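3-polyprenyl-4-hydroxybenzoate decarboxylase and related decarboxylases (Pelotomaculum thermopropionicum SI, PDB 6H6V) carries out, as the UbiD-class flavoenzyme HmfF, the carboxylation of 2-furoic acid to 2,5-furandicarboxylic acid and, in keeping with its class, probably the reverse decarboxylation. Local coordinates at residues K23-V28 and L44-V49; A133-A138 and R146-H151; G258-Y263 and G327-Y332. All blocks are in the same frame, centred on the assembly; numbering follows the deposited sequence.

Overall arrangement
Followed from the N terminus, the three contacts come in series: each closes before the next opens, so none nests within or crosses another. Contact 1 brings the chain back past helix 30-38 and fastens the loop after strand 18-21 to the region of strand 43-46. Contact 2 closes a short beta hairpin, strands 130-139 and 146-157, whose second strand lines the flavin and metal site. Contact 3 spans 63 intervening residues, including helix 294-315, and joins the Rift-related family region to the C-terminal one. The centres of contacts 2 and 3 are about 21 Å apart; the centre of contact 1 is about 26 Å from each. Contacts 1 and 3 also meet a second subunit.

Contact 1: residues K23-V28 and L44-V49; sequences KEVDPV and LLFERV
Arg48 O is the polar atom around which this contact gathers. Val25 N donates to it at 3.1 Å, and the CA of Glu24 adds a weaker C-H...O contact at 3.4 Å from Arg48 O. Val25 is also backbone-bonded to Lys50, so Val25 and Val49 form a single beta bridge rather than a developed sheet edge. Accompanying it, Val49 CA lies 3.5 Å from Val25 O in a second C-H...O contact. A water links the two backbones beside it, lying 2.7 Å from Lys23 O and accepting from Arg48 N.

Next to the bridge the contact is apolar. Val25 CG2 touches Phe46 CD1 at 3.7 Å, meeting the ring obliquely. The rotation of Phe46, with CG anti to its own carbonyl carbon (chi1 -59°), brings CD1 to that methyl and the ring against Ile31 and Leu34 of helix 30-38. Branched valine and a flat phenylalanine suit this buried layer because they fill it without polar groups to satisfy. Pro27 CD packs on Val49 CG1 at 3.8 Å, continuing the layer along the loop.

On the solvent side the aliphatic parts of Glu24 and Arg48 cross at about a right angle, Glu24 CB to Arg48 CD at 4.0 Å. Their opposite charges are near, yet the charged atoms do not touch. Farther along, Asp26 OD1 accepts from Val28 N in an Asx turn just ahead of helix 30-38. The chemistry implies that a backbone bridge and its apolar layer join the two segments, with the Glu24-Arg48 attraction probably a minor electrostatic addition.

Contact 2: residues A133-A138 and R146-H151; sequences AAILIA and RNVSIH. With MN (manganese (II) ion), chain B; K (potassium ion), chain C; FMN (flavin mononucleotide), chain D.
Asn147, paired with Ala138 across an antiparallel hairpin, sends its amide into the cofactor site. Its OD1 binds manganese at 2.2 Å, while ND2 donates to FMN O3P at 2.8 Å. One flat side chain thus serves metal and phosphate together, a task suited to an amide with an acceptor and a donor. Putting CG opposite the backbone N, with chi1 of -171°, aims the group there. Nearby, Val148 O is 3.2 Å from potassium, which FMN oxygens also bind. The ribityl hydroxyl O2' is gripped twice by Ile150: the N of Ile150 donates to FMN O2' at 2.7 Å, and O2' donates to Ile150 O.

Behind this shell stands the hairpin. Asn147 N donates to Ala138 O at 2.8 Å, and Leu136 N to Ser149 O at 2.7 Å; each pair is completed by a return bond. On the Asn147 face, Ser149 OG meets the in-plane edge of the imidazole, 2.6 Å from His151 NE2, and a water bridges that hydroxyl to Asn147 ND2. His151 ND1 is bonded to Leu164 O, so both ring nitrogens are engaged. The other face is aliphatic: Ile135 CB packs on Val148 CG1 at 3.8 Å, Ile137 lies alongside Val148, and helix 194-200 covers Ile135 and Ile150.

His169 and Glu210 complete the protein ligands of manganese, while the far end of Arg146 leads off to salt bridges with Asp209 and Glu233. The two cations probably offset the phosphate charge, and the paired strands hold the Asn147 amide and the Val148 carbonyl that bind them in fixed register.

Contact 3: residues G258-Y263 and G327-Y332; sequences GEYPRY and GGSCRY
This is a stacked cation-pi contact between two loops, one joining strands 252-258 and 264-280 in the Rift-related family region, the other joining strands 319-324 and 333-338 in the C-terminal one. The guanidinium of Arg331 lies flat on the ring of Tyr260, with centres 3.6 Å apart and planes at 12°. Its CZ is only 7° off the ring normal, so the cation sits squarely over the pi cloud.

What holds the guanidinium flat is partly its own loop: Arg331 NH1 donates to Ser329 O at 3.2 Å, within the guanidinium plane and nearly straight to the carbonyl. Pro261 CD lies over the opposite face of the Tyr260 ring, offset toward its rim, leaving the ring between a proline and an arginine, two partners that aromatic faces receive well. A chi1 of 67° sets CG of Tyr260 between its backbone N and carbonyl carbon and turns the ring toward the second loop. Around the ring's edge come Ser329 CB, 3.9 Å from Tyr260 CD1, and Tyr332, whose CZ is 3.9 Å from Tyr260 CE1. The hydroxyl of Tyr260 is bonded to Asn401. A water bridges the two loops, donating to Tyr260 O at 2.8 Å and lying 2.9 Å from Ser329 OG.

The type I turn from Glu259 to Arg262 presents Tyr260 and Pro261 at its corner, closed by Arg262 N donating to Glu259 O at 3.1 Å. Glu259 OE2 accepts from Tyr260 N, while OE1 forms a salt bridge to Arg152, a flavin-binding residue; the side chain of Arg331 comes within about 6 Å of the FMN. Helix 294-315 packs beside both loops, His296 against Tyr260 and Leu297 against Ser329, while Trp380 NE1 of a second subunit, on its helix 375-385, donates to Pro261 O.

Contact 1: residues K23-V28 and L44-V49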
loop_
_atom_site.group_PDB
_atom_site.type_symbol
_atom_site.label_atom_id
_atom_site.label_comp_id
_atom_site.label_asym_id
_atom_site.label_seq_id
_atom_site.Cartn_x
_atom_site.Cartn_y
_atom_site.Cartn_z
ATOM N N LYS F 23 -46.217 -8.903 -36.776
ATOM C CA LYS F 23 -45.595 -9.998 -37.522
ATOM C C LYS F 23 -45.366 -11.199 -36.584
ATOM O O LYS F 23 -45.213 -11.028 -35.373
ATOM C CB LYS F 23 -44.292 -9.531 -38.194
ATOM C CG LYS F 23 -44.056 -10.132 -39.573
ATOM C CD LYS F 23 -42.780 -9.625 -40.222
ATOM C CE LYS F 23 -42.242 -10.579 -41.294
ATOM N NZ LYS F 23 -40.757 -10.554 -41.266
ATOM N N GLU F 24 -45.395 -12.410 -37.137
ATOM C CA GLU F 24 -45.229 -13.614 -36.327
ATOM C C GLU F 24 -43.793 -13.654 -35.778
ATOM O O GLU F 24 -42.865 -13.247 -36.476
ATOM C CB GLU F 24 -45.546 -14.885 -37.121
ATOM C CG GLU F 24 -45.885 -16.089 -36.241
ATOM C CD GLU F 24 -45.783 -17.439 -36.937
ATOM O OE1 GLU F 24 -44.678 -17.793 -37.424
ATOM O OE2 GLU F 24 -46.808 -18.164 -36.953
ATOM N N VAL F 25 -43.637 -14.102 -34.527
ATOM C CA VAL F 25 -42.324 -14.246 -33.873
ATOM C C VAL F 25 -42.207 -15.570 -33.113
ATOM O O VAL F 25 -43.159 -16.016 -32.468
ATOM C CB VAL F 25 -42.023 -13.089 -32.889
ATOM C CG1 VAL F 25 -41.930 -11.770 -33.637
ATOM C CG2 VAL F 25 -43.057 -13.003 -31.769
ATOM N N ASP F 26 -41.025 -16.176 -33.185
ATOM C CA ASP F 26 -40.744 -17.445 -32.522
ATOM C C ASP F 26 -40.507 -17.154 -31.027
ATOM O O ASP F 26 -39.771 -16.230 -30.696
ATOM C CB ASP F 26 -39.500 -18.090 -33.180
ATOM C CG ASP F 26 -39.384 -19.610 -32.927
ATOM O OD1 ASP F 26 -39.870 -20.139 -31.902
ATOM O OD2 ASP F 26 -38.787 -20.291 -33.790
ATOM N N PRO F 27 -41.138 -17.920 -30.116
ATOM C CA PRO F 27 -40.779 -17.743 -28.702
ATOM C C PRO F 27 -39.331 -18.130 -28.385
ATOM O O PRO F 27 -38.755 -17.619 -27.436
ATOM C CB PRO F 27 -41.745 -18.690 -27.971
ATOM C CG PRO F 27 -42.122 -19.699 -28.992
ATOM C CD PRO F 27 -42.231 -18.895 -30.257
ATOM N N VAL F 28 -38.774 -19.049 -29.168
ATOM C CA VAL F 28 -37.384 -19.453 -29.026
ATOM C C VAL F 28 -36.507 -18.366 -29.662
ATOM O O VAL F 28 -36.417 -18.273 -30.880
ATOM C CB VAL F 28 -37.141 -20.868 -29.631
ATOM C CG1 VAL F 28 -35.657 -21.223 -29.670
ATOM C CG2 VAL F 28 -37.913 -21.920 -28.830
ATOM N N LEU F 44 -42.807 -3.858 -25.665
ATOM C CA LEU F 44 -43.256 -4.518 -26.876
ATOM C C LEU F 44 -44.370 -5.492 -26.529
ATOM O O LEU F 44 -44.242 -6.280 -25.581
ATOM C CB LEU F 44 -42.126 -5.291 -27.541
ATOM C CG LEU F 44 -40.924 -4.502 -28.049
ATOM C CD1 LEU F 44 -39.963 -5.479 -28.723
ATOM C CD2 LEU F 44 -41.328 -3.373 -28.984
ATOM N N LEU F 45 -45.452 -5.448 -27.308
ATOM C CA LEU F 45 -46.525 -6.425 -27.209
ATOM C C LEU F 45 -46.530 -7.254 -28.484
ATOM O O LEU F 45 -46.869 -6.748 -29.554
ATOM C CB LEU F 45 -47.857 -5.707 -27.011
ATOM C CG LEU F 45 -49.134 -6.547 -27.041
ATOM C CD1 LEU F 45 -49.057 -7.749 -26.127
ATOM C CD2 LEU F 45 -50.303 -5.689 -26.619
ATOM N N PHE F 46 -46.128 -8.513 -28.361
ATOM C CA PHE F 46 -46.087 -9.450 -29.486
ATOM C C PHE F 46 -47.465 -10.087 -29.681
ATOM O O PHE F 46 -47.817 -11.044 -28.990
ATOM C CB PHE F 46 -45.008 -10.524 -29.257
ATOM C CG PHE F 46 -43.623 -9.958 -29.096
ATOM C CD1 PHE F 46 -42.847 -9.665 -30.202
ATOM C CD2 PHE F 46 -43.098 -9.699 -27.828
ATOM C CE1 PHE F 46 -41.564 -9.143 -30.059
ATOM C CE2 PHE F 46 -41.828 -9.169 -27.678
ATOM C CZ PHE F 46 -41.063 -8.883 -28.792
ATOM N N GLU F 47 -48.232 -9.560 -30.632
ATOM C CA GLU F 47 -49.608 -10.025 -30.880
ATOM C C GLU F 47 -49.708 -11.432 -31.475
ATOM O O GLU F 47 -50.754 -12.057 -31.363
ATOM C CB GLU F 47 -50.383 -9.027 -31.754
ATOM C CG GLU F 47 -50.557 -7.682 -31.075
ATOM C CD GLU F 47 -51.439 -6.696 -31.822
ATOM O OE1 GLU F 47 -51.412 -6.670 -33.083
ATOM O OE2 GLU F 47 -52.140 -5.920 -31.135
ATOM N N ARG F 48 -48.624 -11.928 -32.081
ATOM C CA ARG F 48 -48.646 -13.197 -32.799
ATOM C C ARG F 48 -47.392 -14.025 -32.491
ATOM O O ARG F 48 -46.335 -13.832 -33.091
ATOM C CB ARG F 48 -48.772 -12.906 -34.301
ATOM C CG ARG F 48 -49.281 -14.060 -35.169
ATOM C CD ARG F 48 -49.381 -13.686 -36.648
ATOM N NE ARG F 48 -50.591 -14.279 -37.258
ATOM C CZ ARG F 48 -51.844 -13.801 -37.146
ATOM N NH1 ARG F 48 -52.102 -12.698 -36.449
ATOM N NH2 ARG F 48 -52.846 -14.444 -37.728
ATOM N N VAL F 49 -47.519 -14.944 -31.540
ATOM C CA VAL F 49 -46.405 -15.791 -31.133
ATOM C C VAL F 49 -46.613 -17.199 -31.702
ATOM O O VAL F 49 -47.566 -17.888 -31.328
ATOM C CB VAL F 49 -46.273 -15.840 -29.590
ATOM C CG1 VAL F 49 -45.028 -16.610 -29.166
ATOM C CG2 VAL F 49 -46.238 -14.428 -29.015
HETATM O O HOH W 1 -45.686 -10.676 -32.788
#

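Contact 2: residues A133-A138 and R146-H151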
loop_
_atom_site.group_PDB
_atom_site.type_symbol
_atom_site.label_atom_id
_atom_site.label_comp_id
_atom_site.label_asym_id
_atom_site.label_seq_id
_atom_site.Cartn_x
_atom_site.Cartn_y
_atom_site.Cartn_z
ATOM N N ALA F 133 -41.199 -13.835 -15.024
ATOM C CA ALA F 133 -41.926 -12.698 -14.436
ATOM C C ALA F 133 -43.049 -13.100 -13.466
ATOM O O ALA F 133 -43.989 -12.323 -13.248
ATOM C CB ALA F 133 -42.486 -11.826 -15.543
ATOM N N ALA F 134 -42.938 -14.278 -12.854
ATOM C CA ALA F 134 -43.956 -14.756 -11.929
ATOM C C ALA F 134 -43.601 -14.381 -10.500
ATOM O O ALA F 134 -42.559 -14.810 -10.000
ATOM C CB ALA F 134 -44.095 -16.267 -12.033
ATOM N N ILE F 135 -44.455 -13.591 -9.842
ATOM C CA ILE F 135 -44.352 -13.437 -8.392
ATOM C C ILE F 135 -44.792 -14.752 -7.747
ATOM O O ILE F 135 -45.737 -15.378 -8.197
ATOM C CB ILE F 135 -45.135 -12.238 -7.825
ATOM C CG1 ILE F 135 -46.644 -12.357 -8.003
ATOM C CG2 ILE F 135 -44.657 -10.960 -8.472
ATOM C CD1 ILE F 135 -47.416 -11.336 -7.186
ATOM N N LEU F 136 -44.066 -15.174 -6.722
ATOM C CA LEU F 136 -44.348 -16.413 -6.021
ATOM C C LEU F 136 -44.807 -16.056 -4.617
ATOM O O LEU F 136 -44.064 -15.420 -3.860
ATOM C CB LEU F 136 -43.101 -17.285 -5.974
ATOM C CG LEU F 136 -43.228 -18.678 -5.339
ATOM C CD1 LEU F 136 -42.161 -19.619 -5.888
ATOM C CD2 LEU F 136 -43.146 -18.638 -3.820
ATOM N N ILE F 137 -46.023 -16.485 -4.277
ATOM C CA ILE F 137 -46.629 -16.230 -2.970
ATOM C C ILE F 137 -46.661 -17.521 -2.155
ATOM O O ILE F 137 -46.967 -18.593 -2.689
ATOM C CB ILE F 137 -48.048 -15.674 -3.136
ATOM C CG1 ILE F 137 -48.009 -14.406 -4.008
ATOM C CG2 ILE F 137 -48.661 -15.344 -1.784
ATOM C CD1 ILE F 137 -49.276 -14.173 -4.813
ATOM N N ALA F 138 -46.337 -17.413 -0.872
ATOM C CA ALA F 138 -46.323 -18.569 0.030
ATOM C C ALA F 138 -46.511 -18.117 1.466
ATOM O O ALA F 138 -46.156 -16.996 1.798
ATOM C CB ALA F 138 -45.008 -19.314 -0.094
ATOM N N ARG F 146 -47.584 -14.451 5.076
ATOM C CA ARG F 146 -47.140 -14.694 3.702
ATOM C C ARG F 146 -46.019 -13.797 3.195
ATOM O O ARG F 146 -45.792 -12.701 3.699
ATOM C CB ARG F 146 -48.320 -14.726 2.718
ATOM C CG ARG F 146 -48.872 -13.392 2.324
ATOM C CD ARG F 146 -50.076 -13.517 1.414
ATOM N NE ARG F 146 -50.818 -12.263 1.550
ATOM C CZ ARG F 146 -52.113 -12.115 1.822
ATOM N NH1 ARG F 146 -52.939 -13.154 1.929
ATOM N NH2 ARG F 146 -52.600 -10.883 1.953
ATOM N N ASN F 147 -45.334 -14.321 2.182
ATOM C CA ASN F 147 -44.161 -13.710 1.572
ATOM C C ASN F 147 -44.360 -13.720 0.063
ATOM O O ASN F 147 -45.076 -14.571 -0.477
ATOM C CB ASN F 147 -42.906 -14.511 1.934
ATOM C CG ASN F 147 -41.618 -13.819 1.523
ATOM O OD1 ASN F 147 -41.102 -12.948 2.226
ATOM N ND2 ASN F 147 -41.070 -14.235 0.385
ATOM N N VAL F 148 -43.733 -12.755 -0.603
ATOM C CA VAL F 148 -43.706 -12.677 -2.053
ATOM C C VAL F 148 -42.255 -12.486 -2.487
ATOM O O VAL F 148 -41.517 -11.681 -1.891
ATOM C CB VAL F 148 -44.549 -11.501 -2.588
ATOM C CG1 VAL F 148 -44.703 -11.583 -4.103
ATOM C CG2 VAL F 148 -45.922 -11.490 -1.941
ATOM N N SER F 149 -41.853 -13.232 -3.514
ATOM C CA SER F 149 -40.548 -13.072 -4.149
ATOM C C SER F 149 -40.665 -13.553 -5.578
ATOM O O SER F 149 -41.626 -14.227 -5.915
ATOM C CB SER F 149 -39.484 -13.895 -3.411
ATOM O OG SER F 149 -39.922 -15.200 -3.071
ATOM N N ILE F 150 -39.692 -13.209 -6.413
ATOM C CA ILE F 150 -39.683 -13.649 -7.802
ATOM C C ILE F 150 -38.569 -14.671 -7.984
ATOM O O ILE F 150 -37.464 -14.462 -7.500
ATOM C CB ILE F 150 -39.447 -12.465 -8.762
ATOM C CG1 ILE F 150 -40.571 -11.433 -8.621
ATOM C CG2 ILE F 150 -39.370 -12.966 -10.203
ATOM C CD1 ILE F 150 -40.381 -10.182 -9.448
ATOM N N HIS F 151 -38.861 -15.768 -8.678
ATOM C CA HIS F 151 -37.890 -16.839 -8.890
ATOM C C HIS F 151 -37.985 -17.368 -10.288
ATOM O O HIS F 151 -39.087 -17.537 -10.801
ATOM C CB HIS F 151 -38.138 -17.995 -7.932
ATOM C CG HIS F 151 -38.120 -17.592 -6.500
ATOM N ND1 HIS F 151 -37.028 -17.797 -5.698
ATOM C CD2 HIS F 151 -39.038 -16.957 -5.736
ATOM C CE1 HIS F 151 -37.272 -17.308 -4.493
ATOM N NE2 HIS F 151 -38.490 -16.795 -4.488
HETATM MN MN MN B . -39.933 -11.090 2.349
HETATM K K K C . -39.131 -9.876 -0.751
HETATM N N1 FMN D . -34.221 -14.898 -6.451
HETATM C C2 FMN D . -33.932 -16.220 -6.468
HETATM O O2 FMN D . -33.642 -16.772 -5.378
HETATM N N3 FMN D . -33.956 -16.953 -7.608
HETATM C C4 FMN D . -34.276 -16.427 -8.798
HETATM O O4 FMN D . -34.327 -17.101 -9.861
HETATM C C4A FMN D . -34.595 -14.998 -8.818
HETATM N N5 FMN D . -34.925 -14.422 -9.954
HETATM C C5A FMN D . -35.231 -13.130 -9.989
HETATM C C6 FMN D . -35.571 -12.627 -11.222
HETATM C C7 FMN D . -35.904 -11.301 -11.341
HETATM C C7M FMN D . -36.265 -10.919 -12.742
HETATM C C8 FMN D . -35.897 -10.389 -10.130
HETATM C C8M FMN D . -36.224 -8.915 -10.166
HETATM C C9 FMN D . -35.553 -10.920 -8.893
HETATM C C9A FMN D . -35.213 -12.271 -8.768
HETATM N N10 FMN D . -34.865 -12.885 -7.548
HETATM C C10 FMN D . -34.540 -14.242 -7.569
HETATM C "C1'" FMN D . -34.739 -12.147 -6.286
HETATM C "C2'" FMN D . -35.854 -12.241 -5.276
HETATM O "O2'" FMN D . -37.173 -12.296 -5.842
HETATM C "C3'" FMN D . -35.725 -10.963 -4.499
HETATM O "O3'" FMN D . -34.388 -10.756 -4.081
HETATM C "C4'" FMN D . -36.651 -10.967 -3.328
HETATM O "O4'" FMN D . -36.502 -9.638 -2.767
HETATM C "C5'" FMN D . -36.404 -12.128 -2.333
HETATM O "O5'" FMN D . -36.749 -11.684 -1.002
HETATM P P FMN D . -37.647 -12.394 0.142
HETATM O O1P FMN D . -37.046 -13.778 0.184
HETATM O O2P FMN D . -37.486 -11.458 1.329
HETATM O O3P FMN D . -39.065 -12.378 -0.359
HETATM O O HOH W 2 -40.550 -16.166 -12.834
HETATM O O HOH W 3 -41.772 -15.818 -1.349
HETATM O O HOH W 4 -40.757 -9.816 4.161
#

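Contact 3: residues G258-Y263 and G327-Y332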
loop_
_atom_site.group_PDB
_atom_site.type_symbol
_atom_site.label_atom_id
_atom_site.label_comp_id
_atom_site.label_asym_id
_atom_site.label_seq_id
_atom_site.Cartn_x
_atom_site.Cartn_y
_atom_site.Cartn_z
ATOM N N GLY F 258 -29.109 -17.677 -18.375
ATOM C CA GLY F 258 -28.477 -16.365 -18.489
ATOM C C GLY F 258 -29.076 -15.439 -17.436
ATOM O O GLY F 258 -30.300 -15.264 -17.377
ATOM N N GLU F 259 -28.217 -14.856 -16.602
ATOM C CA GLU F 259 -28.651 -14.096 -15.436
ATOM C C GLU F 259 -28.347 -12.588 -15.520
ATOM O O GLU F 259 -27.777 -12.107 -16.497
ATOM C CB GLU F 259 -28.045 -14.718 -14.165
ATOM C CG GLU F 259 -28.956 -15.717 -13.453
ATOM C CD GLU F 259 -30.311 -15.137 -12.993
ATOM O OE1 GLU F 259 -31.190 -15.964 -12.613
ATOM O OE2 GLU F 259 -30.513 -13.883 -13.005
ATOM N N TYR F 260 -28.735 -11.849 -14.477
ATOM C CA TYR F 260 -28.612 -10.386 -14.424
ATOM C C TYR F 260 -27.252 -9.781 -14.817
ATOM O O TYR F 260 -27.231 -8.699 -15.423
ATOM C CB TYR F 260 -29.067 -9.839 -13.054
ATOM C CG TYR F 260 -28.158 -10.245 -11.909
ATOM C CD1 TYR F 260 -26.965 -9.544 -11.646
ATOM C CD2 TYR F 260 -28.477 -11.339 -11.095
ATOM C CE1 TYR F 260 -26.119 -9.934 -10.618
ATOM C CE2 TYR F 260 -27.643 -11.729 -10.063
ATOM C CZ TYR F 260 -26.461 -11.030 -9.822
ATOM O OH TYR F 260 -25.627 -11.424 -8.793
ATOM N N PRO F 261 -26.119 -10.462 -14.504
ATOM C CA PRO F 261 -24.852 -9.808 -14.823
ATOM C C PRO F 261 -24.297 -10.140 -16.209
ATOM O O PRO F 261 -23.106 -9.949 -16.456
ATOM C CB PRO F 261 -23.932 -10.346 -13.731
ATOM C CG PRO F 261 -24.392 -11.742 -13.533
ATOM C CD PRO F 261 -25.872 -11.778 -13.880
ATOM N N ARG F 262 -25.153 -10.611 -17.113
ATOM C CA ARG F 262 -24.758 -11.021 -18.447
ATOM C C ARG F 262 -23.783 -12.224 -18.405
ATOM O O ARG F 262 -22.975 -12.375 -19.296
ATOM C CB ARG F 262 -24.258 -9.822 -19.295
ATOM C CG ARG F 262 -25.373 -8.823 -19.667
ATOM C CD ARG F 262 -24.927 -7.462 -20.224
ATOM N NE ARG F 262 -25.633 -6.341 -19.542
ATOM C CZ ARG F 262 -25.230 -5.058 -19.475
ATOM N NH1 ARG F 262 -24.125 -4.622 -20.107
ATOM N NH2 ARG F 262 -25.961 -4.176 -18.775
ATOM N N TYR F 263 -23.886 -13.088 -17.386
ATOM C CA TYR F 263 -23.188 -14.395 -17.354
ATOM C C TYR F 263 -24.184 -15.508 -17.028
ATOM O O TYR F 263 -25.289 -15.248 -16.578
ATOM C CB TYR F 263 -22.068 -14.422 -16.315
ATOM C CG TYR F 263 -20.975 -13.409 -16.564
ATOM C CD1 TYR F 263 -19.953 -13.654 -17.481
ATOM C CD2 TYR F 263 -20.960 -12.197 -15.875
ATOM C CE1 TYR F 263 -18.938 -12.728 -17.692
ATOM C CE2 TYR F 263 -19.963 -11.258 -16.103
ATOM C CZ TYR F 263 -18.948 -11.527 -17.001
ATOM O OH TYR F 263 -17.957 -10.606 -17.210
ATOM N N GLY F 327 -24.476 -0.294 -15.645
ATOM C CA GLY F 327 -23.165 -0.853 -15.946
ATOM C C GLY F 327 -22.736 -1.876 -14.927
ATOM O O GLY F 327 -22.099 -2.856 -15.280
ATOM N N GLY F 328 -23.095 -1.659 -13.663
ATOM C CA GLY F 328 -22.850 -2.651 -12.609
ATOM C C GLY F 328 -23.982 -3.625 -12.322
ATOM O O GLY F 328 -24.032 -4.196 -11.232
ATOM N N SER F 329 -24.874 -3.831 -13.297
ATOM C CA SER F 329 -26.094 -4.635 -13.116
ATOM C C SER F 329 -26.971 -4.182 -11.932
ATOM O O SER F 329 -27.619 -5.000 -11.275
ATOM C CB SER F 329 -25.726 -6.125 -12.980
ATOM O OG SER F 329 -24.756 -6.501 -13.941
ATOM N N CYS F 330 -27.004 -2.870 -11.696
ATOM C CA CYS F 330 -27.817 -2.269 -10.639
ATOM C C CYS F 330 -27.642 -3.001 -9.314
ATOM O O CYS F 330 -28.601 -3.448 -8.695
ATOM C CB CYS F 330 -29.283 -2.203 -11.089
ATOM S SG CYS F 330 -29.512 -1.175 -12.586
ATOM N N ARG F 331 -26.388 -3.070 -8.879
ATOM C CA ARG F 331 -25.943 -3.966 -7.803
ATOM C C ARG F 331 -24.519 -3.661 -7.363
ATOM O O ARG F 331 -24.262 -3.407 -6.183
ATOM C CB ARG F 331 -25.924 -5.415 -8.311
ATOM C CG ARG F 331 -27.010 -6.309 -7.795
ATOM C CD ARG F 331 -26.867 -7.667 -8.447
ATOM N NE ARG F 331 -28.061 -8.501 -8.301
ATOM C CZ ARG F 331 -29.214 -8.301 -8.950
ATOM N NH1 ARG F 331 -29.384 -7.268 -9.792
ATOM N NH2 ARG F 331 -30.222 -9.142 -8.751
ATOM N N TYR F 332 -23.606 -3.744 -8.341
ATOM C CA TYR F 332 -22.178 -3.821 -8.105
ATOM C C TYR F 332 -21.528 -2.448 -8.009
ATOM O O TYR F 332 -20.596 -2.273 -7.237
ATOM C CB TYR F 332 -21.480 -4.601 -9.216
ATOM C CG TYR F 332 -21.881 -6.052 -9.408
ATOM C CD1 TYR F 332 -22.020 -6.917 -8.326
ATOM C CD2 TYR F 332 -22.051 -6.587 -10.686
ATOM C CE1 TYR F 332 -22.339 -8.255 -8.507
ATOM C CE2 TYR F 332 -22.390 -7.917 -10.868
ATOM C CZ TYR F 332 -22.535 -8.742 -9.786
ATOM O OH TYR F 332 -22.860 -10.063 -9.965
HETATM O O HOH W 5 -25.936 -6.586 -16.633
#